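Diaminobutyrate-pyruvate transaminase and L-2,4-diaminobutyrate decarboxylase (Vibrio parahaemolyticus, PDB 2QMA) probably works as a pyridoxal 5'-phosphate-dependent diaminobutyrate transaminase joined to a decarboxylase, of which this chain is the C-terminal, decarboxylase-like part. Local coordinates at residues Lys202-Cys207 with Gly225-Met230; Met176-Trp181 with Ile258-Val263; Val427-Thr432 with Leu468-Leu473; Lys443-Glu448 with Ala455-Thr460. All blocks are in the same frame, centred on the assembly; numbering follows the deposited sequence.

Interaction 1 (Lys202-Cys207 with Gly225-Met230); sequences KLRIVC and GEKAVM
I205 and V206 pair in parallel with V229 and M230, and a three-bond backbone ladder documents the register: I205 N to A228 O at 2.8 Å, M230 N to I205 O at 2.7 Å in a nearly straight bond (N-H...O 177°), and C207 N to M230 O at 3.0 Å. The R204 side chain bends at its second torsion (chi2 -64°) and turns back along its own strand, where R204 NH1 donates to L203 O at 2.9 Å and also to D201 O. L203 O lies in the guanidinium plane, although the donor stands above the carbonyl plane. K227 O sits over one guanidinium face, 3.3 Å from R204 NE, where the angle is too poor for a hydrogen bond. L203 O also accepts from water 1, which in turn receives a bond from K227 NZ; the lysine amine bonds L224 O as well. Selenomethionine M230 lies across the arginine stem at about a right angle, its SE 3.8 Å from R204 CB. Near the other end C207 SG, set between its backbone N and carbonyl carbon (chi1 66°), reaches V229 CG1 at 3.4 Å. I205 and V229 face helix 214-221, whereas V206 and M230 face helix 245-254. With the two parallel strands joined through helix 214-221, they form a beta-alpha-beta unit at one margin of the seven-stranded mixed sheet, as in the large domain of fold type I pyridoxal-phosphate enzymes.

Interaction 2 (Met176-Trp181 with Ile258-Val263); sequences MLARDW and IPFAIV
F260 turns the edge of its ring to the carbonyl carbon of A178, and F260 CE1 also comes 3.5 Å from R179 N and 3.8 Å from A178 CB. With CG set between the backbone N and the carbonyl carbon, chi1 74° swings the F260 ring back beside A261, whose CB rests over one face, offset toward the rim. A261 CB also touches A178 CB, at 4.0 Å. W181 reaches the strand from one turn further along the helix: W181 CZ3 comes 3.8 Å from F260 O, while its indole makes edge-to-face contacts with W290 and H317. R179 sends its charged end away from the strand. R179 NE and NH2 grip D180 side-on, both on OD1, with R179 NE 2.9 Å from D180 OD1; R179 NH1 bonds M222 O, and further bonds reach S220 and W221 of the second subunit. No hydrogen bond joins helix and strand, whose short axes pass 8.2 Å apart at 156°. Such apolar, nearly antiparallel packing of helix 167-187 on strand 258-265 is that of a helix covering the central sheet in a three-layer alpha/beta/alpha large domain.

Interaction 3 (Val427-Thr432 with Leu468-Leu473); sequences VLFRAT and LKFTIL
F429 and F470 meet in a T-shaped stack, the edge of F429 directed at the face of F470, with ring planes at 62° and centroids 4.8 Å apart. F429 CE2 stands over the centre of the F470 ring, and F429 CZ comes 3.6 Å from F470 CE1. Different first torsions bring this about: F429 places CG between its backbone N and carbonyl carbon (chi1 73°), whereas F470 has CG anti to the carbonyl carbon (chi1 -66°). L468 adds a CH-pi contact from the same strand as F470, its CB 4.2 Å from the F429 ring centroid over one face, and L468 CD1 touches F429 CE1. The two rings pack on helix 479-495, and L468 on N442 of helix 438-452. On the other face of the sheet L428 and K469 run side by side, with L428 CD2 3.7 Å from K469 CB; the lysine then bends at chi3 and forms a salt bridge with D270. Its side chain lies about 10 Å from that of K325, the predicted cofactor lysine. Beneath the rings, V427 with F470 and F429 with L468 are hydrogen-bonded pairs, L468 N reaching F429 O at 2.7 Å. This is the centre of a four-stranded antiparallel sheet with helices on one face, as in the C-terminal small domain of fold type I enzymes.

Interaction 4 (Lys443-Glu448 with Ala455-Thr460); sequences KALRLE and AVLGET
R446 presents the edge of its guanidinium to L457 O and water 2, both lying in its plane, while E459 OE2 approaches obliquely from a carboxylate turned 66° against that plane. The contact belongs to a split beta-alpha-beta motif: helix 438-452 leads from strand 426-431 to the parallel strand 458-462, with strand 465-471 between them in the sheet. Locally the axes of helix 443-448 and strand 458-460 run nearly antiparallel, at 154°. The polar bonds across the contact are weak: R446 NE to L457 O is 3.3 Å, and the salt bridge from R446 NH1 to E459 OE2 is 3.4 Å. The aliphatic part is closer. With CG anti to the backbone N (chi1 -171°), the R446 stem crosses the glutamate at about a right angle, and R446 CD comes within 3.0 Å of E459 OE2, a tight approach. K443 also crosses E459, with K443 CG 3.4 Å from E459 OE1. The lysine amine is not in contact with the carboxylate and instead bonds weakly to T466. On the apolar side, L445 CD1 meets L457 CD1 at 4.3 Å, and both leucines pack on I489 of helix 479-495. R446 NH2 has a long, weak ion pair with D133 of the second subunit. Waters bridge the two segments: water 2 donates to K443 O and E459 OE2, and water 4 joins R446 NH2 to L457 O. Finally, water 3 gives hydrogens to R446 O and A455 O while accepting from L457 N at 2.9 Å.

Overall arrangement
The four contacts fall into two groups. Interactions 1 and 2, with centres 9 Å apart, share the seven-stranded sheet, where strands 203-208 and 258-265 are neighbours; interaction 1 is nested along the chain inside the loop closed by interaction 2, and both touch the second subunit. Interactions 3 and 4, with centres 10 Å apart, share the four-stranded antiparallel sheet, and interaction 4 is nested within interaction 3. The groups follow in series and do not touch: their centres lie 32 to 38 Å apart and their nearest atoms about 16 to 18 Å. The geometry is consistent with separate large and C-terminal small domains, as in fold type I pyridoxal-phosphate enzymes.

Interaction 1 (Lys202-Cys207 with Gly225-Met230)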
loop_
_atom_site.group_PDB
_atom_site.type_symbol
_atom_site.label_atom_id
_atom_site.label_comp_id
_atom_site.label_asym_id
_atom_site.label_seq_id
_atom_site.Cartn_x
_atom_site.Cartn_y
_atom_site.Cartn_z
ATOM N N LYS A 202 17.056 17.286 -20.494
ATOM C CA LYS A 202 18.470 17.070 -20.255
ATOM C C LYS A 202 18.754 16.270 -18.991
ATOM O O LYS A 202 19.868 15.799 -18.824
ATOM C CB LYS A 202 19.214 18.411 -20.197
ATOM C CG LYS A 202 19.380 19.066 -21.546
ATOM C CD LYS A 202 19.496 20.575 -21.338
ATOM C CE LYS A 202 20.325 21.220 -22.413
ATOM N NZ LYS A 202 19.438 21.690 -23.484
ATOM N N LEU A 203 17.786 16.211 -18.079
ATOM C CA LEU A 203 18.023 15.594 -16.780
ATOM C C LEU A 203 18.307 14.103 -16.932
ATOM O O LEU A 203 17.683 13.406 -17.772
ATOM C CB LEU A 203 16.818 15.811 -15.843
ATOM C CG LEU A 203 16.545 17.296 -15.488
ATOM C CD1 LEU A 203 15.205 17.433 -14.722
ATOM C CD2 LEU A 203 17.652 17.893 -14.644
ATOM N N ARG A 204 19.258 13.616 -16.145
ATOM C CA ARG A 204 19.653 12.210 -16.242
ATOM C C ARG A 204 19.838 11.602 -14.852
ATOM O O ARG A 204 20.427 12.232 -13.962
ATOM C CB ARG A 204 20.960 12.022 -17.036
ATOM C CG ARG A 204 20.859 12.310 -18.551
ATOM C CD ARG A 204 19.909 11.344 -19.266
ATOM N NE ARG A 204 19.907 11.575 -20.727
ATOM C CZ ARG A 204 19.130 12.466 -21.323
ATOM N NH1 ARG A 204 18.327 13.213 -20.571
ATOM N NH2 ARG A 204 19.154 12.625 -22.666
ATOM N N ILE A 205 19.350 10.369 -14.710
ATOM C CA ILE A 205 19.556 9.577 -13.513
ATOM C C ILE A 205 20.580 8.484 -13.881
ATOM O O ILE A 205 20.421 7.733 -14.865
ATOM C CB ILE A 205 18.271 8.886 -13.087
ATOM C CG1 ILE A 205 17.142 9.903 -12.837
ATOM C CG2 ILE A 205 18.541 7.886 -11.910
ATOM C CD1 ILE A 205 15.708 9.268 -12.911
ATOM N N VAL A 206 21.642 8.423 -13.100
ATOM C CA VAL A 206 22.709 7.475 -13.342
ATOM C C VAL A 206 22.465 6.224 -12.474
ATOM O O VAL A 206 22.177 6.328 -11.266
ATOM C CB VAL A 206 24.113 8.122 -12.986
ATOM C CG1 VAL A 206 25.224 7.091 -13.233
ATOM C CG2 VAL A 206 24.346 9.430 -13.722
ATOM N N CYS A 207 22.515 5.048 -13.089
ATOM C CA CYS A 207 22.414 3.788 -12.346
ATOM C C CYS A 207 23.222 2.690 -13.057
ATOM O O CYS A 207 23.793 2.923 -14.120
ATOM C CB CYS A 207 20.944 3.378 -12.176
ATOM S SG CYS A 207 20.134 2.984 -13.694
ATOM N N GLY A 225 10.851 9.870 -18.531
ATOM C CA GLY A 225 10.936 8.786 -19.529
ATOM C C GLY A 225 12.163 7.911 -19.348
ATOM O O GLY A 225 13.152 8.296 -18.663
ATOM N N GLU A 226 12.116 6.730 -19.966
ATOM C CA GLU A 226 13.237 5.797 -19.866
ATOM C C GLU A 226 14.522 6.454 -20.373
ATOM O O GLU A 226 15.590 6.101 -19.888
ATOM C CB GLU A 226 12.941 4.485 -20.621
ATOM C CG GLU A 226 11.688 3.783 -20.089
ATOM C CD GLU A 226 11.323 2.502 -20.792
ATOM O OE1 GLU A 226 11.959 2.150 -21.838
ATOM O OE2 GLU A 226 10.374 1.841 -20.274
ATOM N N LYS A 227 14.420 7.391 -21.335
ATOM C CA LYS A 227 15.607 8.056 -21.926
ATOM C C LYS A 227 16.401 8.926 -20.914
ATOM O O LYS A 227 17.563 9.334 -21.158
ATOM C CB LYS A 227 15.187 8.814 -23.194
ATOM C CG LYS A 227 15.424 10.326 -23.281
ATOM C CD LYS A 227 14.517 11.041 -22.436
ATOM C CE LYS A 227 14.604 12.561 -22.624
ATOM N NZ LYS A 227 13.853 13.064 -21.413
ATOM N N ALA A 228 15.755 9.225 -19.784
ATOM C CA ALA A 228 16.409 9.977 -18.707
ATOM C C ALA A 228 17.402 9.083 -17.901
ATOM O O ALA A 228 18.208 9.577 -17.112
ATOM C CB ALA A 228 15.351 10.629 -17.769
ATOM N N VAL A 229 17.326 7.767 -18.077
ATOM C CA VAL A 229 18.178 6.876 -17.280
ATOM C C VAL A 229 19.446 6.582 -18.048
ATOM O O VAL A 229 19.405 6.104 -19.180
ATOM C CB VAL A 229 17.452 5.573 -16.901
ATOM C CG1 VAL A 229 18.349 4.649 -16.041
ATOM C CG2 VAL A 229 16.171 5.874 -16.160
HETATM N N MSE A 230 20.577 6.867 -17.401
HETATM C CA MSE A 230 21.903 6.698 -17.977
HETATM C C MSE A 230 22.533 5.511 -17.264
HETATM O O MSE A 230 22.794 5.571 -16.061
HETATM C CB MSE A 230 22.690 7.952 -17.603
HETATM C CG MSE A 230 23.354 8.604 -18.692
HETATM SE SE MSE A 230 24.143 10.210 -17.889
HETATM C CE MSE A 230 25.647 9.846 -18.859
HETATM O O HOH W 1 15.177 13.672 -18.868
#

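Interaction 2 (Met176-Trp181 with Ile258-Val263)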
loop_
_atom_site.group_PDB
_atom_site.type_symbol
_atom_site.label_atom_id
_atom_site.label_comp_id
_atom_site.label_asym_id
_atom_site.label_seq_id
_atom_site.Cartn_x
_atom_site.Cartn_y
_atom_site.Cartn_z
HETATM N N MSE A 176 11.695 11.124 -7.220
HETATM C CA MSE A 176 10.850 12.318 -7.394
HETATM C C MSE A 176 11.354 13.474 -6.521
HETATM O O MSE A 176 11.377 14.620 -6.960
HETATM C CB MSE A 176 9.391 12.069 -7.010
HETATM C CG MSE A 176 8.500 13.196 -7.521
HETATM SE SE MSE A 176 6.706 12.821 -6.937
HETATM C CE MSE A 176 6.651 11.151 -7.868
ATOM N N LEU A 177 11.743 13.194 -5.277
ATOM C CA LEU A 177 12.331 14.281 -4.440
ATOM C C LEU A 177 13.556 14.848 -5.143
ATOM O O LEU A 177 13.733 16.061 -5.209
ATOM C CB LEU A 177 12.679 13.844 -3.010
ATOM C CG LEU A 177 11.435 13.525 -2.167
ATOM C CD1 LEU A 177 11.906 12.884 -0.850
ATOM C CD2 LEU A 177 10.578 14.766 -1.949
ATOM N N ALA A 178 14.369 13.964 -5.709
ATOM C CA ALA A 178 15.595 14.405 -6.420
ATOM C C ALA A 178 15.246 15.300 -7.608
ATOM O O ALA A 178 15.910 16.282 -7.834
ATOM C CB ALA A 178 16.410 13.202 -6.871
ATOM N N ARG A 179 14.214 14.905 -8.342
ATOM C CA ARG A 179 13.730 15.628 -9.509
ATOM C C ARG A 179 13.353 17.068 -9.101
ATOM O O ARG A 179 13.848 18.014 -9.691
ATOM C CB ARG A 179 12.549 14.869 -10.162
ATOM C CG ARG A 179 11.923 15.653 -11.336
ATOM C CD ARG A 179 10.460 15.151 -11.585
ATOM N NE ARG A 179 9.516 15.572 -10.530
ATOM C CZ ARG A 179 8.208 15.303 -10.512
ATOM N NH1 ARG A 179 7.633 14.616 -11.523
ATOM N NH2 ARG A 179 7.435 15.754 -9.507
ATOM N N ASP A 180 12.551 17.231 -8.052
ATOM C CA ASP A 180 12.111 18.557 -7.615
ATOM C C ASP A 180 13.310 19.318 -7.010
ATOM O O ASP A 180 13.426 20.555 -7.147
ATOM C CB ASP A 180 10.993 18.404 -6.585
ATOM C CG ASP A 180 9.668 17.967 -7.198
ATOM O OD1 ASP A 180 9.621 17.367 -8.310
ATOM O OD2 ASP A 180 8.662 18.188 -6.540
ATOM N N TRP A 181 14.202 18.585 -6.347
ATOM C CA TRP A 181 15.366 19.193 -5.664
ATOM C C TRP A 181 16.257 19.894 -6.716
ATOM O O TRP A 181 16.708 21.045 -6.519
ATOM C CB TRP A 181 16.111 18.096 -4.867
ATOM C CG TRP A 181 17.472 18.425 -4.319
ATOM C CD1 TRP A 181 17.776 18.990 -3.128
ATOM C CD2 TRP A 181 18.702 18.148 -4.969
ATOM N NE1 TRP A 181 19.144 19.095 -2.987
ATOM C CE2 TRP A 181 19.736 18.576 -4.112
ATOM C CE3 TRP A 181 19.029 17.555 -6.198
ATOM C CZ2 TRP A 181 21.097 18.423 -4.439
ATOM C CZ3 TRP A 181 20.376 17.419 -6.532
ATOM C CH2 TRP A 181 21.393 17.878 -5.654
ATOM N N ILE A 258 22.398 16.941 -17.825
ATOM C CA ILE A 258 22.378 17.369 -16.422
ATOM C C ILE A 258 22.168 16.087 -15.547
ATOM O O ILE A 258 21.062 15.754 -15.186
ATOM C CB ILE A 258 21.300 18.469 -16.181
ATOM C CG1 ILE A 258 21.505 19.690 -17.122
ATOM C CG2 ILE A 258 21.225 18.871 -14.687
ATOM C CD1 ILE A 258 20.383 20.743 -17.032
ATOM N N PRO A 259 23.255 15.343 -15.266
ATOM C CA PRO A 259 23.126 14.206 -14.333
ATOM C C PRO A 259 22.773 14.807 -12.954
ATOM O O PRO A 259 23.533 15.613 -12.437
ATOM C CB PRO A 259 24.537 13.573 -14.335
ATOM C CG PRO A 259 25.212 14.131 -15.581
ATOM C CD PRO A 259 24.647 15.524 -15.719
ATOM N N PHE A 260 21.611 14.473 -12.402
ATOM C CA PHE A 260 21.168 15.096 -11.146
ATOM C C PHE A 260 20.968 14.098 -10.020
ATOM O O PHE A 260 20.818 14.480 -8.852
ATOM C CB PHE A 260 19.839 15.858 -11.373
ATOM C CG PHE A 260 18.618 14.968 -11.535
ATOM C CD1 PHE A 260 17.800 14.675 -10.441
ATOM C CD2 PHE A 260 18.301 14.422 -12.768
ATOM C CE1 PHE A 260 16.641 13.854 -10.589
ATOM C CE2 PHE A 260 17.195 13.603 -12.933
ATOM C CZ PHE A 260 16.341 13.321 -11.836
ATOM N N ALA A 261 20.900 12.809 -10.373
ATOM C CA ALA A 261 20.727 11.799 -9.351
ATOM C C ALA A 261 21.468 10.529 -9.713
ATOM O O ALA A 261 21.584 10.182 -10.897
ATOM C CB ALA A 261 19.221 11.429 -9.161
ATOM N N ILE A 262 21.836 9.794 -8.676
ATOM C CA ILE A 262 22.582 8.535 -8.930
ATOM C C ILE A 262 22.040 7.487 -7.990
ATOM O O ILE A 262 21.881 7.760 -6.801
ATOM C CB ILE A 262 24.142 8.709 -8.763
ATOM C CG1 ILE A 262 24.829 7.375 -9.133
ATOM C CG2 ILE A 262 24.513 9.181 -7.361
ATOM C CD1 ILE A 262 26.321 7.538 -9.595
ATOM N N VAL A 263 21.778 6.282 -8.505
ATOM C CA VAL A 263 21.255 5.253 -7.656
ATOM C C VAL A 263 22.368 4.266 -7.262
ATOM O O VAL A 263 22.977 3.623 -8.147
ATOM C CB VAL A 263 20.046 4.522 -8.314
ATOM C CG1 VAL A 263 19.574 3.370 -7.452
ATOM C CG2 VAL A 263 18.883 5.526 -8.553
#

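Interaction 3 (Val427-Thr432 with Leu468-Leu473)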
loop_
_atom_site.group_PDB
_atom_site.type_symbol
_atom_site.label_atom_id
_atom_site.label_comp_id
_atom_site.label_asym_id
_atom_site.label_seq_id
_atom_site.Cartn_x
_atom_site.Cartn_y
_atom_site.Cartn_z
ATOM N N VAL A 427 22.168 -17.550 -4.788
ATOM C CA VAL A 427 23.082 -18.466 -5.433
ATOM C C VAL A 427 22.618 -18.667 -6.879
ATOM O O VAL A 427 21.462 -18.939 -7.119
ATOM C CB VAL A 427 23.155 -19.814 -4.679
ATOM C CG1 VAL A 427 24.048 -20.827 -5.424
ATOM C CG2 VAL A 427 23.686 -19.603 -3.274
ATOM N N LEU A 428 23.557 -18.550 -7.816
ATOM C CA LEU A 428 23.282 -18.634 -9.238
ATOM C C LEU A 428 24.025 -19.823 -9.834
ATOM O O LEU A 428 25.253 -19.940 -9.721
ATOM C CB LEU A 428 23.659 -17.312 -9.948
ATOM C CG LEU A 428 22.930 -16.040 -9.485
ATOM C CD1 LEU A 428 23.476 -14.761 -10.122
ATOM C CD2 LEU A 428 21.392 -16.106 -9.708
ATOM N N PHE A 429 23.260 -20.730 -10.441
ATOM C CA PHE A 429 23.800 -22.006 -10.884
ATOM C C PHE A 429 22.875 -22.630 -11.900
ATOM O O PHE A 429 21.834 -22.095 -12.198
ATOM C CB PHE A 429 23.952 -22.937 -9.676
ATOM C CG PHE A 429 22.638 -23.461 -9.144
ATOM C CD1 PHE A 429 22.227 -24.776 -9.428
ATOM C CD2 PHE A 429 21.818 -22.659 -8.362
ATOM C CE1 PHE A 429 21.015 -25.283 -8.936
ATOM C CE2 PHE A 429 20.606 -23.155 -7.845
ATOM C CZ PHE A 429 20.208 -24.470 -8.145
ATOM N N ARG A 430 23.264 -23.771 -12.438
ATOM C CA ARG A 430 22.425 -24.430 -13.414
ATOM C C ARG A 430 22.699 -25.906 -13.330
ATOM O O ARG A 430 23.759 -26.297 -12.836
ATOM C CB ARG A 430 22.706 -23.893 -14.821
ATOM C CG ARG A 430 24.096 -24.161 -15.353
ATOM C CD ARG A 430 24.122 -23.761 -16.801
ATOM N NE ARG A 430 25.449 -23.806 -17.397
ATOM C CZ ARG A 430 25.719 -23.349 -18.618
ATOM N NH1 ARG A 430 24.752 -22.820 -19.365
ATOM N NH2 ARG A 430 26.956 -23.409 -19.094
ATOM N N ALA A 431 21.711 -26.721 -13.720
ATOM C CA ALA A 431 21.950 -28.139 -13.974
ATOM C C ALA A 431 22.845 -28.284 -15.202
ATOM O O ALA A 431 22.693 -27.555 -16.184
ATOM C CB ALA A 431 20.635 -28.879 -14.185
ATOM N N THR A 432 23.775 -29.227 -15.142
ATOM C CA THR A 432 24.720 -29.421 -16.229
ATOM C C THR A 432 24.571 -30.835 -16.856
ATOM O O THR A 432 23.992 -31.735 -16.235
ATOM C CB THR A 432 26.153 -29.073 -15.755
ATOM O OG1 THR A 432 26.999 -28.848 -16.882
ATOM C CG2 THR A 432 26.723 -30.177 -14.869
ATOM N N LEU A 468 19.472 -20.940 -12.881
ATOM C CA LEU A 468 18.565 -21.078 -11.742
ATOM C C LEU A 468 19.066 -20.235 -10.585
ATOM O O LEU A 468 20.248 -19.979 -10.481
ATOM C CB LEU A 468 18.507 -22.531 -11.295
ATOM C CG LEU A 468 18.046 -23.494 -12.410
ATOM C CD1 LEU A 468 18.328 -24.890 -11.932
ATOM C CD2 LEU A 468 16.567 -23.291 -12.718
ATOM N N LYS A 469 18.141 -19.835 -9.718
ATOM C CA LYS A 469 18.436 -19.004 -8.564
ATOM C C LYS A 469 17.752 -19.466 -7.278
ATOM O O LYS A 469 16.543 -19.766 -7.259
ATOM C CB LYS A 469 18.061 -17.528 -8.837
ATOM C CG LYS A 469 18.192 -16.624 -7.615
ATOM C CD LYS A 469 18.032 -15.114 -7.993
ATOM C CE LYS A 469 16.592 -14.768 -8.381
ATOM N NZ LYS A 469 16.476 -13.256 -8.570
ATOM N N PHE A 470 18.547 -19.499 -6.218
ATOM C CA PHE A 470 18.087 -19.581 -4.849
ATOM C C PHE A 470 18.229 -18.148 -4.297
ATOM O O PHE A 470 19.315 -17.537 -4.385
ATOM C CB PHE A 470 19.002 -20.463 -3.961
ATOM C CG PHE A 470 19.048 -21.950 -4.290
ATOM C CD1 PHE A 470 18.060 -22.600 -5.035
ATOM C CD2 PHE A 470 20.080 -22.720 -3.744
ATOM C CE1 PHE A 470 18.143 -24.026 -5.265
ATOM C CE2 PHE A 470 20.158 -24.114 -3.953
ATOM C CZ PHE A 470 19.200 -24.757 -4.730
ATOM N N THR A 471 17.159 -17.659 -3.687
ATOM C CA THR A 471 17.198 -16.514 -2.788
ATOM C C THR A 471 16.978 -17.026 -1.370
ATOM O O THR A 471 15.833 -17.337 -0.957
ATOM C CB THR A 471 16.153 -15.468 -3.208
ATOM O OG1 THR A 471 16.441 -15.087 -4.557
ATOM C CG2 THR A 471 16.252 -14.206 -2.318
ATOM N N ILE A 472 18.080 -17.221 -0.656
ATOM C CA ILE A 472 18.001 -17.793 0.689
ATOM C C ILE A 472 17.569 -16.747 1.724
ATOM O O ILE A 472 18.282 -15.762 1.992
ATOM C CB ILE A 472 19.325 -18.456 1.134
ATOM C CG1 ILE A 472 19.854 -19.406 0.044
ATOM C CG2 ILE A 472 19.109 -19.189 2.496
ATOM C CD1 ILE A 472 21.380 -19.741 0.167
ATOM N N LEU A 473 16.391 -16.941 2.293
ATOM C CA LEU A 473 15.894 -15.977 3.273
ATOM C C LEU A 473 15.613 -16.606 4.602
ATOM O O LEU A 473 15.912 -16.032 5.634
ATOM C CB LEU A 473 14.637 -15.246 2.798
ATOM C CG LEU A 473 14.701 -14.276 1.604
ATOM C CD1 LEU A 473 13.331 -13.612 1.347
ATOM C CD2 LEU A 473 15.826 -13.222 1.756
#

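Interaction 4 (Lys443-Glu448 with Ala455-Thr460)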
loop_
_atom_site.group_PDB
_atom_site.type_symbol
_atom_site.label_atom_id
_atom_site.label_comp_id
_atom_site.label_asym_id
_atom_site.label_seq_id
_atom_site.Cartn_x
_atom_site.Cartn_y
_atom_site.Cartn_z
ATOM N N LYS A 443 15.494 -24.072 -18.203
ATOM C CA LYS A 443 14.160 -23.484 -18.332
ATOM C C LYS A 443 13.037 -24.474 -18.009
ATOM O O LYS A 443 12.103 -24.157 -17.260
ATOM C CB LYS A 443 13.954 -22.898 -19.726
ATOM C CG LYS A 443 14.602 -21.550 -19.867
ATOM C CD LYS A 443 13.759 -20.644 -20.743
ATOM C CE LYS A 443 14.360 -20.540 -22.116
ATOM N NZ LYS A 443 15.783 -20.092 -22.077
ATOM N N ALA A 444 13.135 -25.672 -18.569
ATOM C CA ALA A 444 12.085 -26.644 -18.418
ATOM C C ALA A 444 12.036 -27.127 -16.957
ATOM O O ALA A 444 10.960 -27.209 -16.369
ATOM C CB ALA A 444 12.284 -27.788 -19.393
ATOM N N LEU A 445 13.198 -27.375 -16.345
ATOM C CA LEU A 445 13.157 -27.863 -14.981
ATOM C C LEU A 445 12.628 -26.808 -13.997
ATOM O O LEU A 445 11.895 -27.156 -13.070
ATOM C CB LEU A 445 14.479 -28.502 -14.546
ATOM C CG LEU A 445 15.637 -27.754 -13.946
ATOM C CD1 LEU A 445 15.297 -27.354 -12.494
ATOM C CD2 LEU A 445 16.859 -28.677 -14.006
ATOM N N ARG A 446 12.927 -25.534 -14.233
ATOM C CA ARG A 446 12.365 -24.510 -13.369
ATOM C C ARG A 446 10.829 -24.467 -13.389
ATOM O O ARG A 446 10.196 -24.445 -12.336
ATOM C CB ARG A 446 12.937 -23.130 -13.647
ATOM C CG ARG A 446 12.493 -22.170 -12.585
ATOM C CD ARG A 446 11.971 -20.972 -13.232
ATOM N NE ARG A 446 10.789 -20.389 -12.617
ATOM C CZ ARG A 446 9.694 -20.090 -13.305
ATOM N NH1 ARG A 446 9.631 -20.347 -14.609
ATOM N NH2 ARG A 446 8.664 -19.537 -12.691
ATOM N N LEU A 447 10.241 -24.448 -14.587
ATOM C CA LEU A 447 8.788 -24.424 -14.715
ATOM C C LEU A 447 8.117 -25.722 -14.206
ATOM O O LEU A 447 7.093 -25.683 -13.516
ATOM C CB LEU A 447 8.401 -24.143 -16.165
ATOM C CG LEU A 447 6.903 -24.295 -16.470
ATOM C CD1 LEU A 447 6.157 -23.209 -15.692
ATOM C CD2 LEU A 447 6.616 -24.189 -17.981
ATOM N N GLU A 448 8.703 -26.870 -14.536
ATOM C CA GLU A 448 8.220 -28.158 -14.020
ATOM C C GLU A 448 8.290 -28.283 -12.495
ATOM O O GLU A 448 7.357 -28.779 -11.876
ATOM C CB GLU A 448 8.998 -29.312 -14.664
ATOM C CG GLU A 448 8.563 -29.571 -16.071
ATOM C CD GLU A 448 7.065 -29.661 -16.138
ATOM O OE1 GLU A 448 6.501 -30.564 -15.468
ATOM O OE2 GLU A 448 6.459 -28.802 -16.820
ATOM N N ALA A 455 9.427 -27.395 -6.085
ATOM C CA ALA A 455 10.269 -26.289 -5.664
ATOM C C ALA A 455 9.896 -25.026 -6.432
ATOM O O ALA A 455 9.509 -25.080 -7.620
ATOM C CB ALA A 455 11.756 -26.605 -5.860
ATOM N N VAL A 456 10.023 -23.911 -5.719
ATOM C CA VAL A 456 9.884 -22.573 -6.288
ATOM C C VAL A 456 11.292 -21.986 -6.444
ATOM O O VAL A 456 11.943 -21.601 -5.459
ATOM C CB VAL A 456 8.961 -21.648 -5.453
ATOM C CG1 VAL A 456 8.840 -20.270 -6.164
ATOM C CG2 VAL A 456 7.543 -22.304 -5.273
ATOM N N LEU A 457 11.764 -21.949 -7.688
ATOM C CA LEU A 457 13.140 -21.573 -7.997
ATOM C C LEU A 457 13.159 -20.317 -8.851
ATOM O O LEU A 457 12.243 -20.093 -9.635
ATOM C CB LEU A 457 13.832 -22.681 -8.788
ATOM C CG LEU A 457 13.948 -24.015 -8.059
ATOM C CD1 LEU A 457 14.549 -25.082 -8.966
ATOM C CD2 LEU A 457 14.734 -23.835 -6.732
ATOM N N GLY A 458 14.199 -19.512 -8.694
ATOM C CA GLY A 458 14.341 -18.292 -9.518
ATOM C C GLY A 458 14.988 -18.649 -10.855
ATOM O O GLY A 458 15.624 -19.689 -10.976
ATOM N N GLU A 459 14.830 -17.801 -11.873
ATOM C CA GLU A 459 15.565 -18.040 -13.107
ATOM C C GLU A 459 16.008 -16.730 -13.680
ATOM O O GLU A 459 15.250 -15.764 -13.692
ATOM C CB GLU A 459 14.805 -18.925 -14.129
ATOM C CG GLU A 459 14.049 -18.232 -15.235
ATOM C CD GLU A 459 13.578 -19.207 -16.321
ATOM O OE1 GLU A 459 14.137 -19.180 -17.451
ATOM O OE2 GLU A 459 12.673 -20.018 -16.034
ATOM N N THR A 460 17.266 -16.661 -14.084
ATOM C CA THR A 460 17.749 -15.425 -14.666
ATOM C C THR A 460 18.742 -15.692 -15.795
ATOM O O THR A 460 18.838 -16.812 -16.287
ATOM C CB THR A 460 18.269 -14.462 -13.586
ATOM O OG1 THR A 460 18.432 -13.151 -14.151
ATOM C CG2 THR A 460 19.596 -14.979 -12.931
HETATM O O HOH W 2 11.261 -21.551 -17.351
HETATM O O HOH W 3 10.702 -23.663 -9.764
HETATM O O HOH W 4 9.307 -20.157 -10.075
#